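Side-chain contacts in diguanylate cyclase/phosphodiesterase (Caldicellulosiruptor saccharolyticus, PDB 3MTK), which is the GGDEF part of a larger multidomain protein that probably acts as a phosphodiesterase in cyclic di-GMP turnover: residues A[15-18]-A[19-22]; A[97-100]-A[101-105]. One frame throughout, in Å; residues are numbered along the deposited sequence.

Overall arrangement
Both contacts are local, each within one continuous run of chain in the GGDEF domain, and they come in series: 15-22 first, 97-105 much later. Contact 1 caps the start of helix 18-30, against strands 79-84 and 87-93 and helix 137-154. Contact 2 is a turn-to-turn contact on helix 97-108, which rests on strands 37-44, 123-129 and 159-163. Their centres lie 22 Å apart on opposite sides of the chain's centre, with nearest atoms about 10 Å apart, so they do not touch. What joins them is the mixed sheet to which all these strands belong: two separate helices are anchored to different parts of one alpha/beta domain.

Contact 1. Residues A[15-18]-A[19-22]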
loop_
_atom_site.group_PDB
_atom_site.type_symbol
_atom_site.label_atom_id
_atom_site.label_comp_id
_atom_site.label_asym_id
_atom_site.label_seq_id
_atom_site.Cartn_x
_atom_site.Cartn_y
_atom_site.Cartn_z
ATOM N N LEU A 15 -4.024 10.178 -4.802
ATOM C CA LEU A 15 -2.888 9.882 -3.946
ATOM C C LEU A 15 -1.609 10.121 -4.729
ATOM O O LEU A 15 -1.606 10.080 -5.962
ATOM C CB LEU A 15 -2.925 8.417 -3.489
ATOM C CG LEU A 15 -3.469 8.117 -2.091
ATOM C CD1 LEU A 15 -4.601 9.072 -1.763
ATOM C CD2 LEU A 15 -3.939 6.675 -2.032
ATOM N N PRO A 16 -0.507 10.410 -4.025
ATOM C CA PRO A 16 0.746 10.629 -4.747
ATOM C C PRO A 16 1.141 9.282 -5.369
ATOM O O PRO A 16 0.837 8.225 -4.806
ATOM C CB PRO A 16 1.703 11.113 -3.651
ATOM C CG PRO A 16 1.088 10.616 -2.366
ATOM C CD PRO A 16 -0.385 10.751 -2.597
ATOM N N ASN A 17 1.806 9.308 -6.522
ATOM C CA ASN A 17 2.177 8.067 -7.206
ATOM C C ASN A 17 3.551 7.513 -6.843
ATOM O O ASN A 17 4.111 7.854 -5.801
ATOM C CB ASN A 17 2.072 8.255 -8.719
ATOM C CG ASN A 17 3.044 9.287 -9.249
ATOM O OD1 ASN A 17 2.993 9.659 -10.420
ATOM N ND2 ASN A 17 3.935 9.751 -8.395
ATOM N N LYS A 18 4.093 6.654 -7.700
ATOM C CA LYS A 18 5.389 6.053 -7.412
ATOM C C LYS A 18 6.566 7.035 -7.492
ATOM O O LYS A 18 7.576 6.851 -6.814
ATOM C CB LYS A 18 5.634 4.848 -8.321
ATOM C CG LYS A 18 6.889 4.086 -7.949
ATOM C CD LYS A 18 7.171 2.918 -8.878
ATOM C CE LYS A 18 6.238 1.742 -8.624
ATOM N NZ LYS A 18 6.749 0.476 -9.256
ATOM N N ASN A 19 6.447 8.075 -8.305
ATOM C CA ASN A 19 7.522 9.063 -8.399
ATOM C C ASN A 19 7.621 9.821 -7.070
ATOM O O ASN A 19 8.718 10.048 -6.540
ATOM C CB ASN A 19 7.258 10.055 -9.534
ATOM C CG ASN A 19 7.407 9.424 -10.900
ATOM O OD1 ASN A 19 8.285 8.592 -11.112
ATOM N ND2 ASN A 19 6.559 9.829 -11.842
ATOM N N SER A 20 6.465 10.208 -6.541
ATOM C CA SER A 20 6.401 10.915 -5.278
ATOM C C SER A 20 6.921 10.009 -4.175
ATOM O O SER A 20 7.590 10.473 -3.255
ATOM C CB SER A 20 4.968 11.340 -4.988
ATOM O OG SER A 20 4.462 12.115 -6.066
ATOM N N LEU A 21 6.623 8.716 -4.270
ATOM C CA LEU A 21 7.101 7.760 -3.275
ATOM C C LEU A 21 8.623 7.773 -3.273
ATOM O O LEU A 21 9.254 7.722 -2.216
ATOM C CB LEU A 21 6.626 6.334 -3.596
ATOM C CG LEU A 21 7.286 5.214 -2.776
ATOM C CD1 LEU A 21 7.025 5.455 -1.298
ATOM C CD2 LEU A 21 6.746 3.850 -3.184
ATOM N N ILE A 22 9.210 7.831 -4.463
ATOM C CA ILE A 22 10.656 7.834 -4.585
ATOM C C ILE A 22 11.317 9.084 -3.973
ATOM O O ILE A 22 12.279 8.964 -3.207
ATOM C CB ILE A 22 11.056 7.670 -6.053
ATOM C CG1 ILE A 22 10.710 6.245 -6.501
ATOM C CG2 ILE A 22 12.540 7.977 -6.234
ATOM C CD1 ILE A 22 11.025 5.947 -7.959
#
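Asn19 opens the second segment beside Asn17, the N-cap of helix 18-30. Their two amide planes stand 86° apart, and Asn17 CG lies 3.7 Å from Asn19 N. Asn19 donates from ND2 to the carbonyl of Ala7. In Asn17, CG sits between the backbone N and the carbonyl carbon (chi1 64°), which folds the amide back over the first helical turn. Ser20 follows, its CB 3.5 Å from Pro16 CB, so that the proline packs against the serine's CB while OG gives its hydrogen to the carbonyl of Phe8. At Leu21 the backbone makes the first i to i+4 helical bond, Leu21 N to Asn17 O at 3.1 Å; the side chain touches Phe81, Ile83 and Met141. Ile22 N then bonds to Lys18 O at 3.0 Å, and Ile22 CG1 lies alongside that same oxygen, 3.2 Å away. With an alanine at Asn17 the N-H groups of Asn19 and Ser20 would probably lose the polar group beside them at the N-cap. The chemistry is that of a helix N-terminus: the carbonyls of Asn17 and Lys18 start the helical bonding, while the side chains of Asn19 and Ser20 tie the opening turn back to the end of helix 3-8.

Contact 2. Residues A[97-100]-A[101-105]; sequences ISDF and IERML
Asp99 and Arg103, one turn apart, meet through a salt bridge, Asp99 OD2 to Arg103 NH2 at 2.8 Å. The two side chains do not lie flat together: the carboxylate and guanidinium planes are 57° apart, and NH2 comes to OD2 from above the carboxylate plane, while OD2 sits at the guanidinium edge, near its plane. A single nitrogen therefore carries the bridge, without the paired bonds of a coplanar arrangement. Arg103 gets there because its chain bends at chi3 (-49°), turning the guanidinium back along the helix. Phe100 CA lies 4.1 Å above one face of the Arg103 guanidinium, offset toward its rim. The Phe100 ring stands almost at right angles to that group, 88° between planes, with Arg103 NH1 3.9 Å from Phe100 CD1 in an oblique approach.

Another face of the helix is apolar. Ile97 and Ile101 meet through their terminal methyls, CD1 to CD1 at 4.0 Å, and Ile101 CG1 also rests 3.1 Å from Ile97 O. The two isoleucines reach Ala127 and Ile161 together. Phe100 touches Ile40, and the selenomethionine Met104 covers Leu42 and Ile125. Glu102 extends past Ser98 O, with CG at 3.0 Å, and bonds through OE2 to the hydroxyl of Tyr159.

Four backbone bonds set this spacing, from the N-H groups of Ile101, Glu102, Arg103 and Met104 to the carbonyls four residues earlier; Met104 N to Phe100 O measures 3.1 Å. The result is an amphipathic alpha-helix of an alpha/beta domain: one side lies on strands 37-44, 123-129 and 159-163 of the GGDEF sheet, and the Asp99-Arg103 pair lines the more exposed side.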
loop_
_atom_site.group_PDB
_atom_site.type_symbol
_atom_site.label_atom_id
_atom_site.label_comp_id
_atom_site.label_asym_id
_atom_site.label_seq_id
_atom_site.Cartn_x
_atom_site.Cartn_y
_atom_site.Cartn_z
ATOM N N ILE A 97 5.001 -2.345 14.174
ATOM C CA ILE A 97 4.477 -2.311 12.818
ATOM C C ILE A 97 3.596 -3.502 12.435
ATOM O O ILE A 97 2.708 -3.361 11.592
ATOM C CB ILE A 97 5.623 -2.165 11.785
ATOM C CG1 ILE A 97 5.020 -1.990 10.391
ATOM C CG2 ILE A 97 6.591 -3.346 11.891
ATOM C CD1 ILE A 97 5.938 -2.336 9.267
ATOM N N SER A 98 3.824 -4.665 13.042
ATOM C CA SER A 98 3.000 -5.828 12.724
ATOM C C SER A 98 1.546 -5.541 13.103
ATOM O O SER A 98 0.644 -5.696 12.284
ATOM C CB SER A 98 3.493 -7.073 13.467
ATOM O OG SER A 98 3.252 -6.959 14.855
ATOM N N ASP A 99 1.322 -5.112 14.341
ATOM C CA ASP A 99 -0.027 -4.803 14.802
ATOM C C ASP A 99 -0.643 -3.723 13.922
ATOM O O ASP A 99 -1.844 -3.732 13.660
ATOM C CB ASP A 99 0.009 -4.326 16.257
ATOM C CG ASP A 99 -1.198 -3.477 16.625
ATOM O OD1 ASP A 99 -2.337 -3.998 16.609
ATOM O OD2 ASP A 99 -1.005 -2.278 16.927
ATOM N N PHE A 100 0.192 -2.787 13.479
ATOM C CA PHE A 100 -0.250 -1.700 12.620
ATOM C C PHE A 100 -0.792 -2.313 11.335
ATOM O O PHE A 100 -1.855 -1.935 10.843
ATOM C CB PHE A 100 0.930 -0.783 12.294
ATOM C CG PHE A 100 0.598 0.314 11.323
ATOM C CD1 PHE A 100 -0.094 1.448 11.739
ATOM C CD2 PHE A 100 0.949 0.200 9.980
ATOM C CE1 PHE A 100 -0.433 2.460 10.825
ATOM C CE2 PHE A 100 0.616 1.199 9.064
ATOM C CZ PHE A 100 -0.077 2.331 9.486
ATOM N N ILE A 101 -0.043 -3.275 10.810
ATOM C CA ILE A 101 -0.397 -3.970 9.585
ATOM C C ILE A 101 -1.701 -4.739 9.726
ATOM O O ILE A 101 -2.587 -4.638 8.881
ATOM C CB ILE A 101 0.733 -4.942 9.184
ATOM C CG1 ILE A 101 1.929 -4.142 8.652
ATOM C CG2 ILE A 101 0.221 -5.964 8.172
ATOM C CD1 ILE A 101 3.155 -4.983 8.326
ATOM N N GLU A 102 -1.813 -5.502 10.809
ATOM C CA GLU A 102 -3.002 -6.305 11.065
ATOM C C GLU A 102 -4.232 -5.439 11.311
ATOM O O GLU A 102 -5.317 -5.716 10.792
ATOM C CB GLU A 102 -2.758 -7.219 12.263
ATOM C CG GLU A 102 -1.391 -7.865 12.240
ATOM C CD GLU A 102 -1.256 -8.963 13.261
ATOM O OE1 GLU A 102 -1.683 -8.747 14.416
ATOM O OE2 GLU A 102 -0.721 -10.040 12.911
ATOM N N ARG A 103 -4.060 -4.389 12.102
ATOM C CA ARG A 103 -5.161 -3.494 12.397
ATOM C C ARG A 103 -5.743 -3.061 11.066
ATOM O O ARG A 103 -6.932 -3.253 10.792
ATOM C CB ARG A 103 -4.661 -2.268 13.159
ATOM C CG ARG A 103 -5.767 -1.418 13.776
ATOM C CD ARG A 103 -5.199 -0.114 14.304
ATOM N NE ARG A 103 -4.015 -0.359 15.117
ATOM C CZ ARG A 103 -2.950 0.433 15.135
ATOM N NH1 ARG A 103 -2.926 1.525 14.385
ATOM N NH2 ARG A 103 -1.898 0.117 15.882
HETATM N N MSE A 104 -4.883 -2.495 10.225
HETATM C CA MSE A 104 -5.299 -2.021 8.916
HETATM C C MSE A 104 -5.852 -3.116 8.009
HETATM O O MSE A 104 -6.820 -2.896 7.282
HETATM C CB MSE A 104 -4.138 -1.344 8.207
HETATM C CG MSE A 104 -4.467 -1.047 6.763
HETATM SE SE MSE A 104 -3.039 -0.231 5.805
HETATM C CE MSE A 104 -1.772 -1.702 5.799
ATOM N N LEU A 105 -5.223 -4.285 8.032
ATOM C CA LEU A 105 -5.674 -5.387 7.196
ATOM C C LEU A 105 -7.073 -5.821 7.627
ATOM O O LEU A 105 -7.948 -6.011 6.789
ATOM C CB LEU A 105 -4.704 -6.569 7.301
ATOM C CG LEU A 105 -4.887 -7.722 6.308
ATOM C CD1 LEU A 105 -4.556 -7.251 4.890
ATOM C CD2 LEU A 105 -3.975 -8.872 6.705
#